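Aromatic-L-amino-acid decarboxylase (Catharanthus roseus, PDB 6EEW) is a pyridoxal-phosphate enzyme that catalyses the decarboxylation of L-tryptophan to tryptamine and of 5-hydroxy-L-tryptophan to serotonin, working as a homodimer. Local coordinates at residues S106-G112 / L380-Y385; T133-M137 / K358-F362; E136-M140 / G160-Q164. All blocks are in the same frame, centred on the assembly; numbering follows the deposited sequence. Where two conformers were deposited one is given.

Interaction 1: residues S106-G112 / L380-Y385; sequences SSAAFLG and LILRSY
Ala108 presses its methyl group into a hole formed by Leu380, Ile381, Ser384 and Tyr385, a knob-into-hole fit in which its CB lies 3.8 Å from Tyr385 CE2. The same residue reaches the tyrosine through its backbone: Ala108 N donates to Tyr385 OH at 3.4 Å, a bond that is nearly straight (166°) but weak because it is long. Ser106 comes at the rim of the same ring, its OG lying near the ring plane at 3.6 Å from Tyr385 CE2, while Ser106 CB touches the phenolic oxygen. Ala109 CB meets Ile381 CD1 at 3.7 Å; with CG1 of Ile381 anti to its own carbonyl carbon (chi1 -64°), the ethyl branch runs out to that methyl. Further along, Leu380 CD2 lies against the backbone, 3.7 Å from Gly112 N, and also reaches Leu111 CB.

The contact joins the N-terminal turns of helix 107-119 to the long helix 375-409, packed in a roughly antiparallel sense: segments 107-112 and 380-385 run at 142° to each other with their axes 8.6 Å apart. The small side chains of Ala108 and Ala109 meet the larger ones of 380-385, which probably eases this approach. Helix 107-119 is N-capped by Ser106, whose OG accepts from Ala109 N at 3.2 Å; the weak bond to Tyr385 OH comes from a different first-turn N-H, that of Ala108.

In the second shell, Ser106 OG is also bonded to Leu322 O, so two hydrogen bonds fix the hydroxyl beside the ring. Ser107 OG, though near Tyr385 OH, is hydrogen-bonded to Gln30 of the second subunit. That subunit also sets Phe19 edge-to-face with Tyr385 and takes Arg383 into salt bridges through its Asp80 and Glu72.

Interaction 2: residues T133-M137 / K358-F362; sequences TELEM and KVVDF
Thr133 meets the 358-362 loop at two places: its CG2 lies 3.4 Å from Val360 O, and its backbone O approaches the edge of the Phe362 ring in plane, 3.7 Å from CE2. Glu134 brings OE2 to Val359 CG2 at 3.7 Å, although its carboxylate is held by Gly57 N and Leu59 N of the second subunit and by Trp126 NE1. Glu136 carries the stacked part. With CG anti to the backbone N (chi1 -177°) and the chain extended beyond it, the carboxylate lies over one face of Phe362, the two planes 22° apart and OE2 3.9 Å above the ring, while OE1 makes a salt bridge with Arg371. Val360 CG2 covers the opposite face. Met137 closes the row, with CG 4.1 Å from Phe362 CZ and CE 3.6 Å from Lys358 O. An alanine in place of Phe362 would probably open a gap between Glu136 and Val360 and leave one face of the carboxylate, still bonded to Arg371, without the ring that covers it. The loop is thus laid along one flank of helix 130-146, with Phe362 also packed on Val162 of strand 160-164, while Glu136 touches Ser375 at the start of helix 375-409.

Interaction 3: residues E136-M140 / G160-Q164; sequences EMIVM and GGVIQ
Ile163 covers one face of the Glu136 carboxylate, opposite the face on Phe362, with Ile163 CG1 3.9 Å from Glu136 CD. OE2 is the oxygen turned to the strand. It accepts from Ile163 N at 2.9 Å, with an N-H...O angle of 161°; the donor arrives on the anti side and 28° out of the carboxylate plane, displaced toward the face that Ile163 covers. OE1 is taken by a salt bridge to Arg371, so each oxygen of this buried acid has a partner, and the arginine probably stabilises its negative charge. Val162 CG2 adds a contact to OE2 at 3.8 Å.

One helical turn on, Met140 reaches the strand at Gly161. Its chain bends at chi2 and chi3, which puts SD 3.9 Å from Ile163 CG1 and lays CE against the backbone, 3.4 Å from Val162 N and 3.6 Å from Gly161 CA. The methyl fills the room that a side chain at Gly161 would occupy.

Helix 136-140 crosses strand 160-164 at 109°, with axes 8.0 Å apart. The strand is at one end of the chain's seven-stranded mixed sheet, hydrogen-bonded to strand 328-332; this sheet, its strands running in the order 1-7-6-5-4-2-3, is characteristic of the large domain of fold-type I pyridoxal-phosphate enzymes.

How the interactions relate
Interactions 2 and 3 are two sides of one cluster: their centres are 7 Å apart, they share Glu136 and Met137 of helix 130-146, and they touch directly where Phe362 CE1 lies 3.3 Å from Gly161 O. Interaction 1 stands apart, its centre 21 Å from that of interaction 2 and 17 Å from that of interaction 3, but helix 107-119 directly precedes helix 130-146, and helix 375-409 connects the two regions: Leu382 packs on Trp142, and Ser375 on Ile163. All three lie near L-tryptophan-binding residues: the side chains of Ile381 and Ile163 are each about 8 Å from that of His318, and Val360's about 9 Å from Tyr348's. Residues of all three meet the second subunit.

Interaction 1: residues S106-G112 / L380-Y385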
ATOM      1  N   SER A 106      -7.614  -9.273  15.262  1.00 51.65           N
ATOM      2  CA  SER A 106      -7.184  -9.881  16.516  1.00 46.41           C
ATOM      3  C   SER A 106      -6.314  -8.882  17.271  1.00 46.20           C
ATOM      4  O   SER A 106      -5.569  -8.111  16.666  1.00 40.30           O
ATOM      5  CB  SER A 106      -6.393 -11.169  16.293  1.00 46.19           C
ATOM      6  OG  SER A 106      -5.113 -10.871  15.746  1.00 48.25           O
ATOM      7  N   SER A 107      -6.347  -8.961  18.600  1.00 50.18           N
ATOM      8  CA  SER A 107      -5.548  -8.026  19.378  1.00 56.65           C
ATOM      9  C   SER A 107      -4.055  -8.210  19.131  1.00 52.02           C
ATOM     10  O   SER A 107      -3.305  -7.225  19.137  1.00 55.79           O
ATOM     11  CB  SER A 107      -5.876  -8.155  20.862  1.00 57.42           C
ATOM     12  OG  SER A 107      -5.638  -9.458  21.318  1.00 65.21           O
ATOM     13  N   ALA A 108      -3.596  -9.444  18.905  1.00 41.77           N
ATOM     14  CA  ALA A 108      -2.178  -9.631  18.591  1.00 36.83           C
ATOM     15  C   ALA A 108      -1.796  -8.819  17.363  1.00 42.00           C
ATOM     16  O   ALA A 108      -0.754  -8.144  17.346  1.00 45.53           O
ATOM     17  CB  ALA A 108      -1.849 -11.106  18.376  1.00 33.01           C
ATOM     18  N   ALA A 109      -2.653  -8.838  16.341  1.00 45.95           N
ATOM     19  CA  ALA A 109      -2.365  -8.078  15.130  1.00 49.29           C
ATOM     20  C   ALA A 109      -2.422  -6.581  15.396  1.00 50.43           C
ATOM     21  O   ALA A 109      -1.647  -5.814  14.819  1.00 51.79           O
ATOM     22  CB  ALA A 109      -3.338  -8.462  14.018  1.00 46.28           C
ATOM     23  N   PHE A 110      -3.342  -6.139  16.249  1.00 42.81           N
ATOM     24  CA  PHE A 110      -3.408  -4.718  16.561  1.00 44.90           C
ATOM     25  C   PHE A 110      -2.150  -4.253  17.274  1.00 53.97           C
ATOM     26  O   PHE A 110      -1.661  -3.143  17.026  1.00 59.44           O
ATOM     27  CB  PHE A 110      -4.632  -4.411  17.409  1.00 41.76           C
ATOM     28  CG  PHE A 110      -4.934  -2.961  17.490  1.00 41.52           C
ATOM     29  CD1 PHE A 110      -5.520  -2.306  16.417  1.00 40.58           C
ATOM     30  CD2 PHE A 110      -4.625  -2.237  18.632  1.00 49.82           C
ATOM     31  CE1 PHE A 110      -5.805  -0.944  16.487  1.00 42.52           C
ATOM     32  CE2 PHE A 110      -4.908  -0.876  18.712  1.00 44.28           C
ATOM     33  CZ  PHE A 110      -5.501  -0.231  17.644  1.00 45.79           C
ATOM     34  N   LEU A 111      -1.617  -5.083  18.173  1.00 45.90           N
ATOM     35  CA  LEU A 111      -0.338  -4.761  18.781  1.00 41.56           C
ATOM     36  C   LEU A 111       0.741  -4.663  17.715  1.00 47.22           C
ATOM     37  O   LEU A 111       1.580  -3.757  17.750  1.00 44.30           O
ATOM     38  CB  LEU A 111       0.029  -5.821  19.811  1.00 41.22           C
ATOM     39  CG  LEU A 111      -0.959  -5.962  20.976  1.00 43.51           C
ATOM     40  CD1 LEU A 111      -0.425  -6.944  21.993  1.00 38.91           C
ATOM     41  CD2 LEU A 111      -1.221  -4.615  21.617  1.00 56.68           C
ATOM     42  N   GLY A 112       0.713  -5.575  16.743  1.00 49.72           N
ATOM     43  CA  GLY A 112       1.683  -5.508  15.661  1.00 46.79           C
ATOM     44  C   GLY A 112       1.555  -4.235  14.849  1.00 47.68           C
ATOM     45  O   GLY A 112       2.552  -3.637  14.450  1.00 48.11           O
ATOM     46  N   LEU A 380       3.405 -11.767  15.155  1.00 51.26           N
ATOM     47  CA  LEU A 380       2.702 -11.766  16.429  1.00 47.90           C
ATOM     48  C   LEU A 380       1.445 -12.614  16.355  1.00 45.06           C
ATOM     49  O   LEU A 380       1.111 -13.282  17.324  1.00 45.37           O
ATOM     50  CB  LEU A 380       2.349 -10.346  16.873  1.00 44.28           C
ATOM     51  CG  LEU A 380       3.345  -9.653  17.819  1.00 41.44           C
ATOM     52  CD1 LEU A 380       4.723  -9.641  17.168  1.00 38.12           C
ATOM     53  CD2 LEU A 380       2.900  -8.236  18.141  1.00 38.29           C
ATOM     54  N   ILE A 381       0.763 -12.644  15.213  1.00 43.38           N
ATOM     55  CA  ILE A 381      -0.429 -13.486  15.095  1.00 48.09           C
ATOM     56  C   ILE A 381      -0.058 -14.956  15.266  1.00 51.20           C
ATOM     57  O   ILE A 381      -0.622 -15.683  16.105  1.00 50.32           O
ATOM     58  CB  ILE A 381      -1.109 -13.248  13.737  1.00 49.99           C
ATOM     59  CG1 ILE A 381      -1.614 -11.810  13.618  1.00 52.49           C
ATOM     60  CG2 ILE A 381      -2.230 -14.259  13.509  1.00 44.35           C
ATOM     61  CD1 ILE A 381      -2.178 -11.488  12.234  1.00 53.50           C
ATOM     62  N   LEU A 382       0.888 -15.413  14.452  1.00 46.58           N
ATOM     63  CA  LEU A 382       1.327 -16.798  14.511  1.00 45.31           C
ATOM     64  C   LEU A 382       1.793 -17.165  15.915  1.00 48.46           C
ATOM     65  O   LEU A 382       1.340 -18.164  16.493  1.00 50.84           O
ATOM     66  CB  LEU A 382       2.418 -17.025  13.472  1.00 38.27           C
ATOM     67  CG  LEU A 382       1.766 -16.740  12.123  1.00 39.04           C
ATOM     68  CD1 LEU A 382       2.815 -16.625  11.038  1.00 31.71           C
ATOM     69  CD2 LEU A 382       0.780 -17.847  11.799  1.00 30.19           C
ATOM     70  N   ARG A 383       2.685 -16.359  16.489  1.00 41.09           N
ATOM     71  CA  ARG A 383       3.222 -16.692  17.805  1.00 43.31           C
ATOM     72  C   ARG A 383       2.162 -16.635  18.902  1.00 52.04           C
ATOM     73  O   ARG A 383       2.224 -17.418  19.854  1.00 59.24           O
ATOM     74  CB  ARG A 383       4.386 -15.771  18.160  1.00 35.74           C
ATOM     75  CG  ARG A 383       5.647 -16.072  17.389  1.00 40.60           C
ATOM     76  CD  ARG A 383       6.864 -15.440  18.060  1.00 40.97           C
ATOM     77  NE  ARG A 383       7.132 -16.032  19.358  1.00 37.49           N
ATOM     78  CZ  ARG A 383       8.070 -15.602  20.203  1.00 43.49           C
ATOM     79  NH1 ARG A 383       8.837 -14.553  19.906  1.00 49.82           N
ATOM     80  NH2 ARG A 383       8.248 -16.228  21.338  1.00 40.05           N
ATOM     81  N   SER A 384       1.188 -15.727  18.789  0.66 51.57           N
ATOM     82  CA  SER A 384       0.266 -15.512  19.894  0.66 51.74           C
ATOM     83  C   SER A 384      -0.876 -16.517  19.903  0.66 53.51           C
ATOM     84  O   SER A 384      -1.445 -16.785  20.967  0.66 55.04           O
ATOM     85  CB  SER A 384      -0.284 -14.088  19.828  0.66 50.05           C
ATOM     86  OG  SER A 384       0.764 -13.149  19.611  0.66 47.86           O
ATOM     87  N   TYR A 385      -1.227 -17.082  18.747  1.00 53.81           N
ATOM     88  CA  TYR A 385      -2.330 -18.024  18.676  1.00 54.51           C
ATOM     89  C   TYR A 385      -1.920 -19.456  18.368  1.00 59.00           C
ATOM     90  O   TYR A 385      -2.529 -20.383  18.916  1.00 49.80           O
ATOM     91  CB  TYR A 385      -3.365 -17.534  17.655  1.00 52.86           C
ATOM     92  CG  TYR A 385      -3.869 -16.165  18.062  1.00 61.11           C
ATOM     93  CD1 TYR A 385      -4.239 -15.916  19.382  1.00 66.72           C
ATOM     94  CD2 TYR A 385      -3.939 -15.113  17.159  1.00 54.62           C
ATOM     95  CE1 TYR A 385      -4.688 -14.665  19.781  1.00 64.61           C
ATOM     96  CE2 TYR A 385      -4.388 -13.860  17.551  1.00 53.16           C
ATOM     97  CZ  TYR A 385      -4.764 -13.638  18.859  1.00 61.49           C
ATOM     98  OH  TYR A 385      -5.202 -12.387  19.255  1.00 62.16           O
TER

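Interaction 2: residues T133-M137 / K358-F362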
ATOM      1  N   THR A 133      13.286  -6.757   7.317  1.00 36.82           N
ATOM      2  CA  THR A 133      13.413  -7.638   6.158  1.00 42.41           C
ATOM      3  C   THR A 133      13.603  -9.102   6.552  1.00 40.30           C
ATOM      4  O   THR A 133      12.989 -10.008   5.958  1.00 38.88           O
ATOM      5  CB  THR A 133      14.574  -7.163   5.291  1.00 44.31           C
ATOM      6  OG1 THR A 133      14.227  -5.918   4.670  1.00 49.88           O
ATOM      7  CG2 THR A 133      14.916  -8.187   4.255  1.00 38.65           C
ATOM      8  N   GLU A 134      14.473  -9.359   7.528  1.00 40.46           N
ATOM      9  CA  GLU A 134      14.753 -10.731   7.915  1.00 38.00           C
ATOM     10  C   GLU A 134      13.518 -11.396   8.514  1.00 42.21           C
ATOM     11  O   GLU A 134      13.185 -12.537   8.160  1.00 41.63           O
ATOM     12  CB  GLU A 134      15.933 -10.770   8.883  1.00 40.63           C
ATOM     13  CG  GLU A 134      17.233 -10.302   8.247  1.00 46.46           C
ATOM     14  CD  GLU A 134      18.442 -11.014   8.832  1.00 47.63           C
ATOM     15  OE1 GLU A 134      18.242 -12.001   9.569  1.00 46.77           O
ATOM     16  OE2 GLU A 134      19.590 -10.610   8.548  1.00 40.49           O
ATOM     17  N   LEU A 135      12.812 -10.696   9.405  1.00 46.18           N
ATOM     18  CA  LEU A 135      11.598 -11.259   9.969  1.00 46.33           C
ATOM     19  C   LEU A 135      10.559 -11.481   8.888  1.00 51.28           C
ATOM     20  O   LEU A 135       9.768 -12.418   8.984  1.00 46.10           O
ATOM     21  CB  LEU A 135      11.029 -10.348  11.062  1.00 37.07           C
ATOM     22  CG  LEU A 135       9.753 -10.906  11.724  1.00 45.04           C
ATOM     23  CD1 LEU A 135      10.042 -12.181  12.542  1.00 51.37           C
ATOM     24  CD2 LEU A 135       9.063  -9.877  12.605  1.00 44.94           C
ATOM     25  N   GLU A 136      10.532 -10.637   7.853  1.00 48.76           N
ATOM     26  CA  GLU A 136       9.570 -10.896   6.786  1.00 43.74           C
ATOM     27  C   GLU A 136       9.890 -12.190   6.056  1.00 52.55           C
ATOM     28  O   GLU A 136       8.994 -12.999   5.777  1.00 55.74           O
ATOM     29  CB  GLU A 136       9.530  -9.728   5.812  1.00 38.52           C
ATOM     30  CG  GLU A 136       8.493  -9.889   4.707  1.00 41.17           C
ATOM     31  CD  GLU A 136       7.992  -8.552   4.181  1.00 49.25           C
ATOM     32  OE1 GLU A 136       8.130  -7.534   4.910  1.00 39.53           O
ATOM     33  OE2 GLU A 136       7.422  -8.529   3.061  1.00 53.72           O
ATOM     34  N   MET A 137      11.162 -12.406   5.730  1.00 48.87           N
ATOM     35  CA  MET A 137      11.536 -13.670   5.111  1.00 38.89           C
ATOM     36  C   MET A 137      11.136 -14.856   5.989  1.00 44.06           C
ATOM     37  O   MET A 137      10.539 -15.838   5.511  1.00 44.31           O
ATOM     38  CB  MET A 137      13.035 -13.683   4.828  1.00 31.21           C
ATOM     39  CG  MET A 137      13.513 -12.586   3.919  1.00 36.83           C
ATOM     40  SD  MET A 137      15.310 -12.514   3.847  1.00 42.72           S
ATOM     41  CE  MET A 137      15.702 -14.076   3.048  1.00 49.65           C
ATOM     42  N   LYS A 358      22.231 -13.920   1.224  1.00 91.29           N
ATOM     43  CA  LYS A 358      21.218 -14.595   2.024  1.00 81.81           C
ATOM     44  C   LYS A 358      20.114 -13.643   2.465  1.00 76.45           C
ATOM     45  O   LYS A 358      19.294 -13.997   3.318  1.00 75.00           O
ATOM     46  CB  LYS A 358      21.869 -15.263   3.240  1.00 79.88           C
ATOM     47  CG  LYS A 358      22.832 -14.357   3.991  1.00 77.75           C
ATOM     48  CD  LYS A 358      23.253 -14.948   5.327  1.00 73.97           C
ATOM     49  CE  LYS A 358      24.551 -15.741   5.232  1.00 70.30           C
ATOM     50  NZ  LYS A 358      24.990 -16.199   6.594  1.00 70.49           N
ATOM     51  N   VAL A 359      20.059 -12.451   1.875  1.00 73.43           N
ATOM     52  CA  VAL A 359      19.226 -11.361   2.361  1.00 65.44           C
ATOM     53  C   VAL A 359      18.786 -10.533   1.161  1.00 61.80           C
ATOM     54  O   VAL A 359      19.525 -10.381   0.185  1.00 65.57           O
ATOM     55  CB  VAL A 359      20.006 -10.524   3.404  1.00 64.52           C
ATOM     56  CG1 VAL A 359      19.769  -9.062   3.191  1.00 59.01           C
ATOM     57  CG2 VAL A 359      19.662 -10.966   4.832  1.00 63.79           C
ATOM     58  N   VAL A 360      17.583  -9.969   1.245  1.00 57.09           N
ATOM     59  CA  VAL A 360      16.971  -9.290   0.113  1.00 48.09           C
ATOM     60  C   VAL A 360      16.742  -7.811   0.438  1.00 51.49           C
ATOM     61  O   VAL A 360      16.829  -7.376   1.585  1.00 52.63           O
ATOM     62  CB  VAL A 360      15.639  -9.959  -0.287  1.00 49.01           C
ATOM     63  CG1 VAL A 360      15.833 -11.459  -0.438  1.00 45.94           C
ATOM     64  CG2 VAL A 360      14.548  -9.656   0.717  1.00 41.42           C
ATOM     65  N   ASP A 361      16.498  -7.032  -0.619  1.00 47.96           N
ATOM     66  CA  ASP A 361      15.979  -5.674  -0.521  1.00 44.13           C
ATOM     67  C   ASP A 361      14.568  -5.719  -1.090  1.00 39.82           C
ATOM     68  O   ASP A 361      14.385  -5.900  -2.301  1.00 38.95           O
ATOM     69  CB  ASP A 361      16.840  -4.657  -1.273  1.00 45.28           C
ATOM     70  CG  ASP A 361      18.259  -4.558  -0.731  1.00 50.14           C
ATOM     71  OD1 ASP A 361      18.452  -4.630   0.505  1.00 47.73           O
ATOM     72  OD2 ASP A 361      19.182  -4.355  -1.554  1.00 54.69           O
ATOM     73  N   PHE A 362      13.565  -5.598  -0.219  1.00 43.83           N
ATOM     74  CA  PHE A 362      12.205  -5.851  -0.678  1.00 46.37           C
ATOM     75  C   PHE A 362      11.692  -4.777  -1.622  1.00 45.66           C
ATOM     76  O   PHE A 362      10.662  -4.985  -2.264  1.00 45.29           O
ATOM     77  CB  PHE A 362      11.247  -6.029   0.505  1.00 46.88           C
ATOM     78  CG  PHE A 362      11.142  -7.465   0.989  1.00 47.53           C
ATOM     79  CD1 PHE A 362      10.543  -8.441   0.188  1.00 44.90           C
ATOM     80  CD2 PHE A 362      11.630  -7.841   2.236  1.00 47.72           C
ATOM     81  CE1 PHE A 362      10.449  -9.763   0.617  1.00 47.68           C
ATOM     82  CE2 PHE A 362      11.526  -9.173   2.690  1.00 49.73           C
ATOM     83  CZ  PHE A 362      10.939 -10.133   1.883  1.00 49.42           C
TER

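Interaction 3: residues E136-M140 / G160-Q164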
ATOM      1  N   GLU A 136      10.532 -10.637   7.853  1.00 48.76           N
ATOM      2  CA  GLU A 136       9.570 -10.896   6.786  1.00 43.74           C
ATOM      3  C   GLU A 136       9.890 -12.190   6.056  1.00 52.55           C
ATOM      4  O   GLU A 136       8.994 -12.999   5.777  1.00 55.74           O
ATOM      5  CB  GLU A 136       9.530  -9.728   5.812  1.00 38.52           C
ATOM      6  CG  GLU A 136       8.493  -9.889   4.707  1.00 41.17           C
ATOM      7  CD  GLU A 136       7.992  -8.552   4.181  1.00 49.25           C
ATOM      8  OE1 GLU A 136       8.130  -7.534   4.910  1.00 39.53           O
ATOM      9  OE2 GLU A 136       7.422  -8.529   3.061  1.00 53.72           O
ATOM     10  N   MET A 137      11.162 -12.406   5.730  1.00 48.87           N
ATOM     11  CA  MET A 137      11.536 -13.670   5.111  1.00 38.89           C
ATOM     12  C   MET A 137      11.136 -14.856   5.989  1.00 44.06           C
ATOM     13  O   MET A 137      10.539 -15.838   5.511  1.00 44.31           O
ATOM     14  CB  MET A 137      13.035 -13.683   4.828  1.00 31.21           C
ATOM     15  CG  MET A 137      13.513 -12.586   3.919  1.00 36.83           C
ATOM     16  SD  MET A 137      15.310 -12.514   3.847  1.00 42.72           S
ATOM     17  CE  MET A 137      15.702 -14.076   3.048  1.00 49.65           C
ATOM     18  N   ILE A 138      11.453 -14.780   7.284  1.00 44.46           N
ATOM     19  CA  ILE A 138      11.145 -15.889   8.187  1.00 43.52           C
ATOM     20  C   ILE A 138       9.640 -16.136   8.243  1.00 45.33           C
ATOM     21  O   ILE A 138       9.179 -17.284   8.201  1.00 44.88           O
ATOM     22  CB  ILE A 138      11.715 -15.620   9.589  1.00 42.67           C
ATOM     23  CG1 ILE A 138      13.240 -15.572   9.559  1.00 43.47           C
ATOM     24  CG2 ILE A 138      11.301 -16.699  10.517  1.00 35.63           C
ATOM     25  CD1 ILE A 138      13.830 -14.996  10.835  1.00 44.93           C
ATOM     26  N   VAL A 139       8.846 -15.066   8.371  1.00 42.82           N
ATOM     27  CA  VAL A 139       7.398 -15.238   8.484  1.00 46.90           C
ATOM     28  C   VAL A 139       6.826 -15.825   7.204  1.00 46.65           C
ATOM     29  O   VAL A 139       5.900 -16.645   7.241  1.00 41.77           O
ATOM     30  CB  VAL A 139       6.718 -13.903   8.833  1.00 43.07           C
ATOM     31  CG1 VAL A 139       5.244 -13.899   8.358  1.00 32.16           C
ATOM     32  CG2 VAL A 139       6.821 -13.630  10.321  1.00 49.36           C
ATOM     33  N   MET A 140       7.356 -15.419   6.050  1.00 48.11           N
ATOM     34  CA  MET A 140       6.849 -15.980   4.808  1.00 47.15           C
ATOM     35  C   MET A 140       7.173 -17.463   4.701  1.00 50.97           C
ATOM     36  O   MET A 140       6.355 -18.241   4.207  1.00 48.44           O
ATOM     37  CB  MET A 140       7.394 -15.206   3.606  1.00 43.49           C
ATOM     38  CG  MET A 140       6.746 -13.838   3.440  1.00 47.89           C
ATOM     39  SD  MET A 140       4.974 -13.921   3.096  1.00 47.84           S
ATOM     40  CE  MET A 140       4.946 -14.385   1.377  1.00 39.69           C
ATOM     41  N   GLY A 160      10.566 -17.672  -3.092  1.00 48.88           N
ATOM     42  CA  GLY A 160      10.481 -16.646  -2.070  1.00 45.91           C
ATOM     43  C   GLY A 160       9.094 -16.046  -1.987  1.00 45.45           C
ATOM     44  O   GLY A 160       8.147 -16.479  -2.658  1.00 37.38           O
ATOM     45  N   GLY A 161       8.977 -15.060  -1.114  1.00 39.19           N
ATOM     46  CA  GLY A 161       7.704 -14.401  -0.914  1.00 36.43           C
ATOM     47  C   GLY A 161       7.892 -12.985  -0.428  1.00 40.06           C
ATOM     48  O   GLY A 161       8.962 -12.599   0.060  1.00 40.79           O
ATOM     49  N   VAL A 162       6.815 -12.223  -0.540  1.00 35.92           N
ATOM     50  CA  VAL A 162       6.790 -10.849  -0.081  1.00 43.47           C
ATOM     51  C   VAL A 162       5.379 -10.515   0.399  1.00 41.12           C
ATOM     52  O   VAL A 162       4.385 -10.964  -0.179  1.00 43.35           O
ATOM     53  CB  VAL A 162       7.272  -9.895  -1.203  1.00 45.57           C
ATOM     54  CG1 VAL A 162       6.437 -10.070  -2.490  1.00 42.01           C
ATOM     55  CG2 VAL A 162       7.239  -8.475  -0.721  1.00 40.14           C
ATOM     56  N   ILE A 163       5.302  -9.713   1.453  1.00 37.41           N
ATOM     57  CA  ILE A 163       4.039  -9.168   1.939  1.00 42.28           C
ATOM     58  C   ILE A 163       3.753  -7.876   1.186  1.00 52.64           C
ATOM     59  O   ILE A 163       4.454  -6.877   1.358  1.00 58.69           O
ATOM     60  CB  ILE A 163       4.080  -8.925   3.450  1.00 43.48           C
ATOM     61  CG1 ILE A 163       4.419 -10.218   4.176  1.00 39.79           C
ATOM     62  CG2 ILE A 163       2.762  -8.303   3.925  1.00 39.01           C
ATOM     63  CD1 ILE A 163       4.577 -10.039   5.718  1.00 51.88           C
ATOM     64  N   GLN A 164       2.740  -7.916   0.330  1.00 53.37           N
ATOM     65  CA  GLN A 164       2.192  -6.764  -0.359  1.00 50.63           C
ATOM     66  C   GLN A 164       0.994  -6.220   0.418  1.00 51.99           C
ATOM     67  O   GLN A 164       0.585  -6.753   1.457  1.00 50.38           O
ATOM     68  CB  GLN A 164       1.798  -7.157  -1.784  1.00 50.94           C
ATOM     69  CG  GLN A 164       2.919  -7.810  -2.571  1.00 55.33           C
ATOM     70  CD  GLN A 164       3.716  -6.818  -3.378  1.00 59.12           C
ATOM     71  OE1 GLN A 164       3.381  -5.638  -3.424  1.00 68.93           O
ATOM     72  NE2 GLN A 164       4.782  -7.284  -4.017  1.00 58.05           N
TER